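Local coordinates for SYE1 (Shewanella oneidensis, PDB 4AWS), which binds FMN and is probably an NAD(P)H-dependent oxidoreductase of the Old Yellow Enzyme family that reduces carbon-carbon double bonds, at residues L25-A30 with K355-Y360; Q47-G52 with K93-F98; I269-W274 with G300-E305. The protein carries 1 engineered substitution. One frame throughout, in Å; residues are numbered along the deposited sequence.

Contact 1 (L25-A30 with K355-Y360); sequences LTRSRA and KGLTDY. Engineered in segment 25-30: L25 (natural residue Met). With FMN (flavin mononucleotide), chain B.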
loop_
_atom_site.group_PDB
_atom_site.type_symbol
_atom_site.label_atom_id
_atom_site.label_comp_id
_atom_site.label_asym_id
_atom_site.label_seq_id
_atom_site.Cartn_x
_atom_site.Cartn_y
_atom_site.Cartn_z
ATOM N N LEU A 25 3.143 4.832 -3.215
ATOM C CA LEU A 25 4.567 5.147 -3.390
ATOM C C LEU A 25 5.007 6.118 -2.277
ATOM O O LEU A 25 4.827 7.327 -2.384
ATOM C CB LEU A 25 4.853 5.757 -4.747
ATOM C CG LEU A 25 4.499 4.846 -5.939
ATOM C CD1 LEU A 25 4.226 5.712 -7.188
ATOM C CD2 LEU A 25 5.591 3.799 -6.150
ATOM N N THR A 26 5.606 5.557 -1.234
ATOM C CA THR A 26 6.225 6.390 -0.179
ATOM C C THR A 26 7.245 7.344 -0.788
ATOM O O THR A 26 8.170 6.908 -1.465
ATOM C CB THR A 26 6.917 5.425 0.799
ATOM O OG1 THR A 26 5.938 4.725 1.573
ATOM C CG2 THR A 26 7.830 6.133 1.804
ATOM N N ARG A 27 7.063 8.621 -0.494
ATOM C CA ARG A 27 7.997 9.663 -0.957
ATOM C C ARG A 27 8.648 10.416 0.183
ATOM O O ARG A 27 9.589 11.211 -0.035
ATOM C CB ARG A 27 7.324 10.647 -1.917
ATOM C CG ARG A 27 6.585 9.977 -3.076
ATOM C CD ARG A 27 7.440 8.989 -3.899
ATOM N NE ARG A 27 8.633 9.665 -4.425
ATOM C CZ ARG A 27 8.656 10.442 -5.511
ATOM N NH1 ARG A 27 7.583 10.586 -6.246
ATOM N NH2 ARG A 27 9.771 11.066 -5.830
ATOM N N SER A 28 8.196 10.214 1.417
ATOM C CA SER A 28 8.809 10.834 2.606
ATOM C C SER A 28 8.978 12.330 2.434
ATOM O O SER A 28 10.051 12.893 2.689
ATOM C CB SER A 28 10.090 10.102 2.958
ATOM O OG SER A 28 9.804 8.793 3.424
ATOM N N ARG A 29 7.879 12.994 2.062
ATOM C CA ARG A 29 7.837 14.448 1.851
ATOM C C ARG A 29 6.979 15.130 2.895
ATOM O O ARG A 29 6.693 16.350 2.751
ATOM C CB ARG A 29 7.311 14.788 0.452
ATOM C CG ARG A 29 8.072 14.208 -0.735
ATOM C CD ARG A 29 9.494 14.700 -0.739
ATOM N NE ARG A 29 10.169 14.852 -2.040
ATOM C CZ ARG A 29 10.768 13.905 -2.740
ATOM N NH1 ARG A 29 10.644 12.629 -2.409
ATOM N NH2 ARG A 29 11.449 14.242 -3.832
ATOM N N ALA A 30 6.494 14.447 3.915
ATOM C CA ALA A 30 5.539 15.074 4.840
ATOM C C ALA A 30 6.208 16.191 5.655
ATOM O O ALA A 30 7.377 16.116 6.032
ATOM C CB ALA A 30 4.928 14.034 5.756
ATOM N N LYS A 355 11.965 18.892 -5.915
ATOM C CA LYS A 355 12.862 18.306 -6.946
ATOM C C LYS A 355 12.747 16.787 -6.879
ATOM O O LYS A 355 12.878 16.165 -5.824
ATOM C CB LYS A 355 14.303 18.747 -6.733
ATOM C CG LYS A 355 14.447 20.234 -6.948
ATOM C CD LYS A 355 15.902 20.712 -6.747
ATOM C CE LYS A 355 15.997 22.194 -7.017
ATOM N NZ LYS A 355 15.694 22.546 -8.442
ATOM N N GLY A 356 12.492 16.192 -8.027
ATOM C CA GLY A 356 12.242 14.782 -8.122
ATOM C C GLY A 356 10.886 14.352 -7.641
ATOM O O GLY A 356 10.669 13.134 -7.469
ATOM N N LEU A 357 9.965 15.289 -7.439
ATOM C CA LEU A 357 8.611 15.025 -7.003
ATOM C C LEU A 357 7.624 15.588 -8.011
ATOM O O LEU A 357 6.879 14.863 -8.662
ATOM C CB LEU A 357 8.341 15.546 -5.590
ATOM C CG LEU A 357 6.973 15.188 -5.041
ATOM C CD1 LEU A 357 6.896 13.718 -4.587
ATOM C CD2 LEU A 357 6.578 16.133 -3.909
ATOM N N THR A 358 7.628 16.920 -8.163
ATOM C CA THR A 358 6.663 17.630 -8.987
ATOM C C THR A 358 7.243 18.226 -10.266
ATOM O O THR A 358 6.528 18.888 -11.009
ATOM C CB THR A 358 5.958 18.761 -8.193
ATOM O OG1 THR A 358 7.002 19.635 -7.739
ATOM C CG2 THR A 358 5.182 18.213 -7.027
ATOM N N ASP A 359 8.516 18.009 -10.520
ATOM C CA ASP A 359 9.184 18.642 -11.642
ATOM C C ASP A 359 9.549 17.664 -12.725
ATOM O O ASP A 359 10.324 18.012 -13.625
ATOM C CB ASP A 359 10.398 19.458 -11.184
ATOM C CG ASP A 359 11.523 18.679 -10.570
ATOM O OD1 ASP A 359 11.336 17.460 -10.346
ATOM O OD2 ASP A 359 12.545 19.280 -10.221
ATOM N N TYR A 360 8.977 16.456 -12.766
ATOM C CA TYR A 360 9.015 15.623 -13.946
ATOM C C TYR A 360 7.994 16.140 -14.939
ATOM O O TYR A 360 6.792 16.220 -14.600
ATOM C CB TYR A 360 8.732 14.177 -13.609
ATOM C CG TYR A 360 9.767 13.434 -12.836
ATOM C CD1 TYR A 360 10.845 12.832 -13.471
ATOM C CD2 TYR A 360 9.664 13.253 -11.458
ATOM C CE1 TYR A 360 11.794 12.098 -12.791
ATOM C CE2 TYR A 360 10.622 12.533 -10.770
ATOM C CZ TYR A 360 11.675 11.953 -11.417
ATOM O OH TYR A 360 12.614 11.198 -10.769
HETATM N N1 FMN B . 4.033 -0.215 -1.800
HETATM C C2 FMN B . 3.125 -0.065 -0.815
HETATM O O2 FMN B . 2.193 -0.890 -0.637
HETATM N N3 FMN B . 3.169 1.055 -0.019
HETATM C C4 FMN B . 4.094 2.070 -0.144
HETATM O O4 FMN B . 4.001 3.084 0.575
HETATM C C4A FMN B . 5.106 1.836 -1.107
HETATM N N5 FMN B . 6.096 2.778 -1.274
HETATM C C5A FMN B . 6.929 2.642 -2.362
HETATM C C6 FMN B . 7.847 3.621 -2.650
HETATM C C7 FMN B . 8.663 3.596 -3.782
HETATM C C7M FMN B . 9.548 4.785 -4.086
HETATM C C8 FMN B . 8.573 2.513 -4.642
HETATM C C8M FMN B . 9.366 2.458 -5.877
HETATM C C9 FMN B . 7.649 1.489 -4.376
HETATM C C9A FMN B . 6.830 1.527 -3.230
HETATM N N10 FMN B . 5.842 0.561 -2.990
HETATM C C10 FMN B . 4.962 0.700 -1.947
HETATM C "C1'" FMN B . 5.654 -0.534 -3.988
HETATM C "C2'" FMN B . 4.881 -0.076 -5.198
HETATM O "O2'" FMN B . 3.513 0.212 -4.892
HETATM C "C3'" FMN B . 4.866 -1.128 -6.309
HETATM O "O3'" FMN B . 4.131 -2.287 -5.891
HETATM C "C4'" FMN B . 6.223 -1.578 -6.800
HETATM O "O4'" FMN B . 7.099 -0.445 -7.009
HETATM C "C5'" FMN B . 6.161 -2.471 -8.019
HETATM O "O5'" FMN B . 5.578 -1.791 -9.137
HETATM P P FMN B . 6.545 -1.150 -10.294
HETATM O O1P FMN B . 7.274 0.009 -9.659
HETATM O O2P FMN B . 7.509 -2.252 -10.743
HETATM O O3P FMN B . 5.560 -0.713 -11.366
HETATM O O HOH W 1 7.583 12.098 -8.647
#
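The guanidinium groups of R27 and R29 both rest a face on L357. Over R27 the methyl CD1 lies 3.6 Å above the guanidinium plane, toward the rim. The same methyl sits over the centre of the R29 group, and L357 CB comes over that group at NH2. The edges are polar. At the edge of R27, in plane, are G356 O and a water; at that of R29 are the backbone of R27 and K355 O. R27 NH2 gives a hydrogen bond to G356 O (2.8 Å), and the donor stands 23° off the carbonyl plane. The water takes a bond from R27 NH1 (2.8 Å). It also lies within hydrogen-bonding distance of L357 O and probably bonds it. R27 reaches them by bending at chi2 and chi3 (-54° and -57°), which folds the chain back alongside the leucine. R29 NH1 bonds R27 O at 3.0 Å, in the carbonyl plane and on a lone pair. R29 NH2 bonds K355 O only weakly (3.1 Å). R29 NE bonds G353 O, and NH2 of R27 and NH2 of R29 also both bond T348 O. L357 packs in turn on M40 and Y44 of helix 39-46. At the other end of 25-30, T26 OG1 donates to FMN O4 (2.7 Å). L25, an engineered substitution, lays CD2 3.6 Å from FMN C8. Two buried arginines are thus held largely by backbone carbonyls, whose dipoles are likely to offset part of their charge. The chemistry ties the late loop 355-360 to the loop that holds the flavin.

Contact 2 (Q47-G52 with K93-F98); sequences QRASAG and KGCAIF. With BOG (octyl beta-D-glucopyranoside), chain E.
Small apolar groups and a shared water join A49 to K93 and C95 at the N-terminal end of the strands of the (beta/alpha)8 barrel. The turn 47-52 leads into strand 53-60. The 93-98 segment leads from helix 77-92 into the neighbouring parallel strand 96-102. This is the end of the barrel away from the flavin. A49 CB meets K93 CB at 3.5 Å and C95 CB at 3.7 Å. Several residues of 93-98 have two conformers; one is described. A type I turn from R48 to A51, closed by A51 N to R48 O (3.1 Å), presents the alanine. A water lies 2.7 Å from both A49 O and K93 O and probably bridges them. K17 NZ gathers three carbonyls, A49 O, A51 O and G94 O. Q47 lies on the outer side, with CG 3.4 Å from O6 of the bound octyl glucoside, and its side chain touches T358. With an alanine in place of Q47, the sugar and T358 would probably each lose a neighbour and a gap would be likely to open beside the sugar. A chi1 of -176° swings C95 SG away from the backbone N and brings it 3.3 Å from A51 O.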
loop_
_atom_site.group_PDB
_atom_site.type_symbol
_atom_site.label_atom_id
_atom_site.label_comp_id
_atom_site.label_asym_id
_atom_site.label_seq_id
_atom_site.Cartn_x
_atom_site.Cartn_y
_atom_site.Cartn_z
ATOM N N GLN A 47 -1.081 16.010 -10.350
ATOM C CA GLN A 47 -0.405 15.833 -11.623
ATOM C C GLN A 47 -0.611 14.442 -12.234
ATOM O O GLN A 47 -0.429 14.284 -13.426
ATOM C CB GLN A 47 1.089 16.020 -11.465
ATOM C CG GLN A 47 1.557 17.476 -11.282
ATOM C CD GLN A 47 3.028 17.629 -11.110
ATOM O OE1 GLN A 47 3.570 18.789 -11.247
ATOM N NE2 GLN A 47 3.723 16.663 -10.795
ATOM N N ARG A 48 -0.948 13.465 -11.405
ATOM C CA ARG A 48 -1.052 12.055 -11.783
ATOM C C ARG A 48 -2.499 11.584 -11.833
ATOM O O ARG A 48 -2.780 10.384 -11.970
ATOM C CB ARG A 48 -0.173 11.240 -10.850
ATOM C CG ARG A 48 1.297 11.495 -11.145
ATOM C CD ARG A 48 2.286 11.167 -10.030
ATOM N NE ARG A 48 3.647 11.472 -10.463
ATOM C CZ ARG A 48 4.122 12.687 -10.638
ATOM N NH1 ARG A 48 3.480 13.699 -10.232
ATOM N NH2 ARG A 48 5.310 12.854 -11.226
ATOM N N ALA A 49 -3.448 12.527 -11.762
ATOM C CA ALA A 49 -4.869 12.205 -11.654
ATOM C C ALA A 49 -5.539 11.754 -12.939
ATOM O O ALA A 49 -6.745 11.517 -12.952
ATOM C CB ALA A 49 -5.612 13.395 -11.010
ATOM N N SER A 50 -4.777 11.565 -14.019
ATOM C CA SER A 50 -5.283 10.849 -15.171
ATOM C C SER A 50 -5.290 9.348 -14.963
ATOM O O SER A 50 -5.870 8.623 -15.787
ATOM C CB SER A 50 -4.564 11.245 -16.448
ATOM O OG SER A 50 -3.233 10.803 -16.417
ATOM N N ALA A 51 -4.694 8.850 -13.866
ATOM C CA ALA A 51 -4.916 7.481 -13.452
ATOM C C ALA A 51 -6.404 7.242 -13.273
ATOM O O ALA A 51 -7.173 8.128 -12.942
ATOM C CB ALA A 51 -4.200 7.224 -12.149
ATOM N N GLY A 52 -6.827 5.993 -13.407
ATOM C CA GLY A 52 -8.182 5.609 -13.020
ATOM C C GLY A 52 -8.380 5.662 -11.504
ATOM O O GLY A 52 -9.442 6.075 -11.035
ATOM N N LYS A 93 -9.388 17.280 -10.319
ATOM C CA LYS A 93 -8.973 16.737 -11.613
ATOM C C LYS A 93 -9.812 15.581 -12.090
ATOM O O LYS A 93 -9.714 15.041 -13.184
ATOM C CB LYS A 93 -7.538 16.281 -11.539
ATOM C CG LYS A 93 -6.473 17.233 -11.183
ATOM C CD LYS A 93 -6.498 18.478 -12.024
ATOM C CE LYS A 93 -5.205 19.240 -11.820
ATOM N NZ LYS A 93 -5.359 20.520 -12.589
ATOM N N GLY A 94 -10.710 15.127 -11.244
ATOM C CA GLY A 94 -11.480 14.002 -11.730
ATOM C C GLY A 94 -10.729 12.708 -11.522
ATOM O O GLY A 94 -10.148 12.191 -12.458
ATOM N N CYS A 95 -10.700 12.210 -10.327
ATOM C CA CYS A 95 -9.962 10.980 -10.109
ATOM C C CYS A 95 -10.451 10.475 -8.755
ATOM O O CYS A 95 -10.883 11.268 -7.945
ATOM C CB CYS A 95 -8.458 11.151 -10.150
ATOM S SG CYS A 95 -7.476 9.658 -9.989
ATOM N N ALA A 96 -10.379 9.202 -8.501
ATOM C CA ALA A 96 -10.646 8.600 -7.213
ATOM C C ALA A 96 -9.342 8.345 -6.480
ATOM O O ALA A 96 -8.335 8.018 -7.123
ATOM C CB ALA A 96 -11.345 7.240 -7.370
ATOM N N ILE A 97 -9.378 8.481 -5.177
ATOM C CA ILE A 97 -8.154 8.286 -4.367
ATOM C C ILE A 97 -8.506 7.551 -3.090
ATOM O O ILE A 97 -9.440 7.928 -2.355
ATOM C CB ILE A 97 -7.415 9.604 -4.130
ATOM C CG1 ILE A 97 -6.106 9.367 -3.370
ATOM C CG2 ILE A 97 -8.282 10.693 -3.469
ATOM C CD1 ILE A 97 -5.168 10.548 -3.341
ATOM N N PHE A 98 -7.740 6.489 -2.827
ATOM C CA PHE A 98 -7.846 5.708 -1.608
ATOM C C PHE A 98 -6.613 5.957 -0.747
ATOM O O PHE A 98 -5.516 6.137 -1.280
ATOM C CB PHE A 98 -7.950 4.205 -1.910
ATOM C CG PHE A 98 -9.337 3.685 -2.256
ATOM C CD1 PHE A 98 -10.259 4.402 -2.980
ATOM C CD2 PHE A 98 -9.713 2.400 -1.804
ATOM C CE1 PHE A 98 -11.521 3.889 -3.278
ATOM C CE2 PHE A 98 -10.958 1.883 -2.112
ATOM C CZ PHE A 98 -11.847 2.608 -2.833
HETATM C C1 BOG E . -1.660 19.905 -13.421
HETATM O O1 BOG E . -1.646 20.716 -12.229
HETATM C C2 BOG E . -2.255 20.824 -14.495
HETATM O O2 BOG E . -3.595 21.219 -14.199
HETATM C C3 BOG E . -2.168 20.117 -15.864
HETATM O O3 BOG E . -2.680 20.992 -16.865
HETATM C C4 BOG E . -0.665 19.947 -16.113
HETATM O O4 BOG E . -0.339 19.554 -17.431
HETATM C C5 BOG E . -0.103 19.061 -14.997
HETATM O O5 BOG E . -0.261 19.687 -13.725
HETATM C C6 BOG E . 1.421 19.088 -15.290
HETATM O O6 BOG E . 1.946 17.949 -14.659
HETATM C "C1'" BOG E . -1.537 19.793 -11.130
HETATM C "C2'" BOG E . -1.606 20.603 -9.846
HETATM C "C3'" BOG E . -2.958 21.149 -9.507
HETATM C "C4'" BOG E . -2.904 22.249 -8.425
HETATM C "C5'" BOG E . -2.741 21.570 -7.072
HETATM C "C6'" BOG E . -2.560 22.637 -5.975
HETATM C "C7'" BOG E . -2.438 21.920 -4.624
HETATM C "C8'" BOG E . -2.256 22.898 -3.451
HETATM O O HOH W 2 -8.408 13.106 -14.457
#

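Contact 3 (I269-W274 with G300-E305); sequences IAEVDW and GRYNAE. With FMN (flavin mononucleotide), chain B; SO4 (sulfate ion), chain C.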
loop_
_atom_site.group_PDB
_atom_site.type_symbol
_atom_site.label_atom_id
_atom_site.label_comp_id
_atom_site.label_asym_id
_atom_site.label_seq_id
_atom_site.Cartn_x
_atom_site.Cartn_y
_atom_site.Cartn_z
ATOM N N ILE A 269 -2.621 -7.088 -5.563
ATOM C CA ILE A 269 -1.485 -7.981 -5.425
ATOM C C ILE A 269 -0.214 -7.219 -5.818
ATOM O O ILE A 269 -0.061 -6.758 -6.954
ATOM C CB ILE A 269 -1.657 -9.238 -6.290
ATOM C CG1 ILE A 269 -2.949 -9.967 -5.968
ATOM C CG2 ILE A 269 -0.423 -10.127 -6.176
ATOM C CD1 ILE A 269 -3.102 -10.471 -4.552
ATOM N N ALA A 270 0.715 -7.144 -4.866
ATOM C CA ALA A 270 2.044 -6.567 -5.068
ATOM C C ALA A 270 2.943 -7.686 -5.549
ATOM O O ALA A 270 3.455 -8.501 -4.773
ATOM C CB ALA A 270 2.535 -5.935 -3.795
ATOM N N GLU A 271 3.088 -7.789 -6.871
ATOM C CA GLU A 271 3.718 -8.893 -7.549
ATOM C C GLU A 271 5.242 -8.806 -7.559
ATOM O O GLU A 271 5.940 -9.827 -7.718
ATOM C CB GLU A 271 3.113 -9.005 -8.958
ATOM C CG GLU A 271 3.562 -10.117 -9.826
ATOM C CD GLU A 271 2.761 -10.242 -11.104
ATOM O OE1 GLU A 271 1.811 -9.432 -11.305
ATOM O OE2 GLU A 271 3.139 -11.135 -11.920
ATOM N N VAL A 272 5.771 -7.595 -7.479
ATOM C CA VAL A 272 7.201 -7.299 -7.415
ATOM C C VAL A 272 7.405 -6.302 -6.289
ATOM O O VAL A 272 6.572 -5.386 -6.148
ATOM C CB VAL A 272 7.733 -6.703 -8.730
ATOM C CG1 VAL A 272 9.207 -6.304 -8.622
ATOM C CG2 VAL A 272 7.495 -7.662 -9.896
ATOM N N ASP A 273 8.506 -6.444 -5.566
ATOM C CA ASP A 273 8.915 -5.416 -4.590
ATOM C C ASP A 273 10.363 -5.080 -4.915
ATOM O O ASP A 273 11.227 -5.959 -4.757
ATOM C CB ASP A 273 8.694 -5.850 -3.150
ATOM C CG ASP A 273 8.571 -4.628 -2.216
ATOM O OD1 ASP A 273 7.983 -3.530 -2.642
ATOM O OD2 ASP A 273 8.903 -4.792 -1.056
ATOM N N TRP A 274 10.623 -3.914 -5.457
ATOM C CA TRP A 274 11.976 -3.478 -5.860
ATOM C C TRP A 274 12.486 -4.428 -6.935
ATOM O O TRP A 274 11.941 -4.453 -8.048
ATOM C CB TRP A 274 12.888 -3.244 -4.656
ATOM C CG TRP A 274 12.324 -2.140 -3.831
ATOM C CD1 TRP A 274 11.545 -2.239 -2.732
ATOM C CD2 TRP A 274 12.465 -0.722 -4.047
ATOM N NE1 TRP A 274 11.188 -1.010 -2.245
ATOM C CE2 TRP A 274 11.759 -0.061 -3.056
ATOM C CE3 TRP A 274 13.116 0.023 -5.014
ATOM C CZ2 TRP A 274 11.681 1.303 -2.953
ATOM C CZ3 TRP A 274 13.054 1.413 -4.919
ATOM C CH2 TRP A 274 12.337 2.007 -3.879
ATOM N N GLY A 300 3.673 -4.474 -10.480
ATOM C CA GLY A 300 5.045 -4.966 -10.403
ATOM C C GLY A 300 5.590 -5.249 -11.788
ATOM O O GLY A 300 5.254 -6.238 -12.409
ATOM N N ARG A 301 6.440 -4.332 -12.249
ATOM C CA ARG A 301 7.148 -4.445 -13.520
ATOM C C ARG A 301 6.217 -4.614 -14.707
ATOM O O ARG A 301 6.594 -5.192 -15.726
ATOM C CB ARG A 301 8.259 -5.487 -13.526
ATOM C CG ARG A 301 9.365 -5.246 -12.527
ATOM C CD ARG A 301 10.133 -3.981 -12.795
ATOM N NE ARG A 301 11.414 -3.986 -12.091
ATOM C CZ ARG A 301 12.148 -2.856 -11.925
ATOM N NH1 ARG A 301 11.745 -1.726 -12.353
ATOM N NH2 ARG A 301 13.292 -3.033 -11.284
ATOM N N TYR A 302 5.034 -4.021 -14.663
ATOM C CA TYR A 302 4.182 -4.013 -15.838
ATOM C C TYR A 302 4.595 -2.887 -16.776
ATOM O O TYR A 302 5.041 -1.818 -16.388
ATOM C CB TYR A 302 2.677 -3.836 -15.482
ATOM C CG TYR A 302 2.123 -5.119 -14.949
ATOM C CD1 TYR A 302 2.231 -5.480 -13.611
ATOM C CD2 TYR A 302 1.543 -6.054 -15.809
ATOM C CE1 TYR A 302 1.772 -6.681 -13.139
ATOM C CE2 TYR A 302 1.062 -7.265 -15.346
ATOM C CZ TYR A 302 1.178 -7.565 -14.009
ATOM O OH TYR A 302 0.719 -8.795 -13.573
ATOM N N ASN A 303 4.434 -3.169 -18.084
ATOM C CA ASN A 303 4.482 -2.223 -19.163
ATOM C C ASN A 303 3.126 -2.283 -19.866
ATOM O O ASN A 303 2.219 -3.004 -19.470
ATOM C CB ASN A 303 5.676 -2.465 -20.054
ATOM C CG ASN A 303 5.667 -3.832 -20.697
ATOM O OD1 ASN A 303 4.640 -4.477 -20.742
ATOM N ND2 ASN A 303 6.760 -4.228 -21.272
ATOM N N ALA A 304 2.982 -1.491 -20.933
ATOM C CA ALA A 304 1.687 -1.457 -21.608
ATOM C C ALA A 304 1.279 -2.815 -22.137
ATOM O O ALA A 304 0.108 -3.193 -22.024
ATOM C CB ALA A 304 1.697 -0.427 -22.723
ATOM N N GLU A 305 2.213 -3.534 -22.740
ATOM C CA GLU A 305 1.913 -4.825 -23.337
ATOM C C GLU A 305 1.509 -5.838 -22.282
ATOM O O GLU A 305 0.497 -6.557 -22.452
ATOM C CB GLU A 305 3.139 -5.365 -24.089
ATOM C CG GLU A 305 2.848 -6.647 -24.862
ATOM C CD GLU A 305 3.850 -6.795 -25.995
ATOM O OE1 GLU A 305 4.975 -6.250 -25.919
ATOM O OE2 GLU A 305 3.509 -7.433 -27.018
HETATM N N1 FMN B . 4.033 -0.215 -1.800
HETATM C C2 FMN B . 3.125 -0.065 -0.815
HETATM O O2 FMN B . 2.193 -0.890 -0.637
HETATM N N3 FMN B . 3.169 1.055 -0.019
HETATM C C4 FMN B . 4.094 2.070 -0.144
HETATM O O4 FMN B . 4.001 3.084 0.575
HETATM C C4A FMN B . 5.106 1.836 -1.107
HETATM N N5 FMN B . 6.096 2.778 -1.274
HETATM C C5A FMN B . 6.929 2.642 -2.362
HETATM C C6 FMN B . 7.847 3.621 -2.650
HETATM C C7 FMN B . 8.663 3.596 -3.782
HETATM C C7M FMN B . 9.548 4.785 -4.086
HETATM C C8 FMN B . 8.573 2.513 -4.642
HETATM C C8M FMN B . 9.366 2.458 -5.877
HETATM C C9 FMN B . 7.649 1.489 -4.376
HETATM C C9A FMN B . 6.830 1.527 -3.230
HETATM N N10 FMN B . 5.842 0.561 -2.990
HETATM C C10 FMN B . 4.962 0.700 -1.947
HETATM C "C1'" FMN B . 5.654 -0.534 -3.988
HETATM C "C2'" FMN B . 4.881 -0.076 -5.198
HETATM O "O2'" FMN B . 3.513 0.212 -4.892
HETATM C "C3'" FMN B . 4.866 -1.128 -6.309
HETATM O "O3'" FMN B . 4.131 -2.287 -5.891
HETATM C "C4'" FMN B . 6.223 -1.578 -6.800
HETATM O "O4'" FMN B . 7.099 -0.445 -7.009
HETATM C "C5'" FMN B . 6.161 -2.471 -8.019
HETATM O "O5'" FMN B . 5.578 -1.791 -9.137
HETATM P P FMN B . 6.545 -1.150 -10.294
HETATM O O1P FMN B . 7.274 0.009 -9.659
HETATM O O2P FMN B . 7.509 -2.252 -10.743
HETATM O O3P FMN B . 5.560 -0.713 -11.366
HETATM S S SO4 C . 14.590 0.490 -10.741
HETATM O O1 SO4 C . 14.185 0.509 -9.231
HETATM O O2 SO4 C . 15.008 -0.833 -11.054
HETATM O O3 SO4 C . 13.266 0.616 -11.566
HETATM O O4 SO4 C . 15.337 1.635 -11.170
#
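The flavin phosphate site of the barrel lies where V272 meets G300 and R301, just past the C-terminal ends of the adjacent strands 266-270 and 295-299. V272 CG2 packs on G300 C at 3.6 Å. A side chain at G300 would run into V272 N, and at its backbone angles would also press on the carbonyl O of the preceding residue. The backbone of 300-305 can therefore press against V272 and turn to the cofactor. R301 N donates to FMN O2P (2.8 Å, N-H...O 159°). The side chain of R301 crosses V272 at about a right angle, its CG near both valine methyls. In the conformer described, its guanidinium edge holds a sulfate, which is probably a crystallisation additive. NH1 of R301 bonds sulfate O3 at 2.9 Å, and NH2 bonds O2 at 2.8 Å. R323 NH1 grips the same sulfate, and D275 makes a salt bridge with R301 NH2. W274 lays one face of its indole over the dimethylbenzene end of the flavin, with CH2 3.6 Å from FMN C8M. On the other side of the glycine, Y302 OH donates to E271 OE1 (2.6 Å), on the syn lone pair. The glutamate chain is extended, with CG anti to the backbone N (chi1 -177°), and carries the carboxylate to the ring edge. Carboxylate and ring planes stand 68° apart. K285 pairs with E271 OE2, so both carboxylate oxygens are held. N303 then caps helix 304-312 through OD1. With G322 N and R323 N after the next strand also bonded to FMN, this is the phosphate-binding motif found in many TIM barrels, including FMN-binding ones, on the loops after strands seven and eight.

From the N terminus, the chain leaves the first barrel strand, 20-22, and enters 25-30, the first half of contact 1. Its partner 355-360 comes near the C terminus, so contact 1 closes a loop around almost the whole barrel. Contact 2 is nested inside it and closes a loop of 40 residues between 47-52 and 93-98, at the entries to the second and third strands. Contact 3 follows in series, also nested, and joins the exits of the sixth and seventh strands. None cross. Contacts 1 and 3 meet the same FMN without touching each other. Contacts 1 and 2 touch, where T358 packs on Q47. Contact 1 thus links the C-terminal tail to the N-terminal end of the barrel through contact 2.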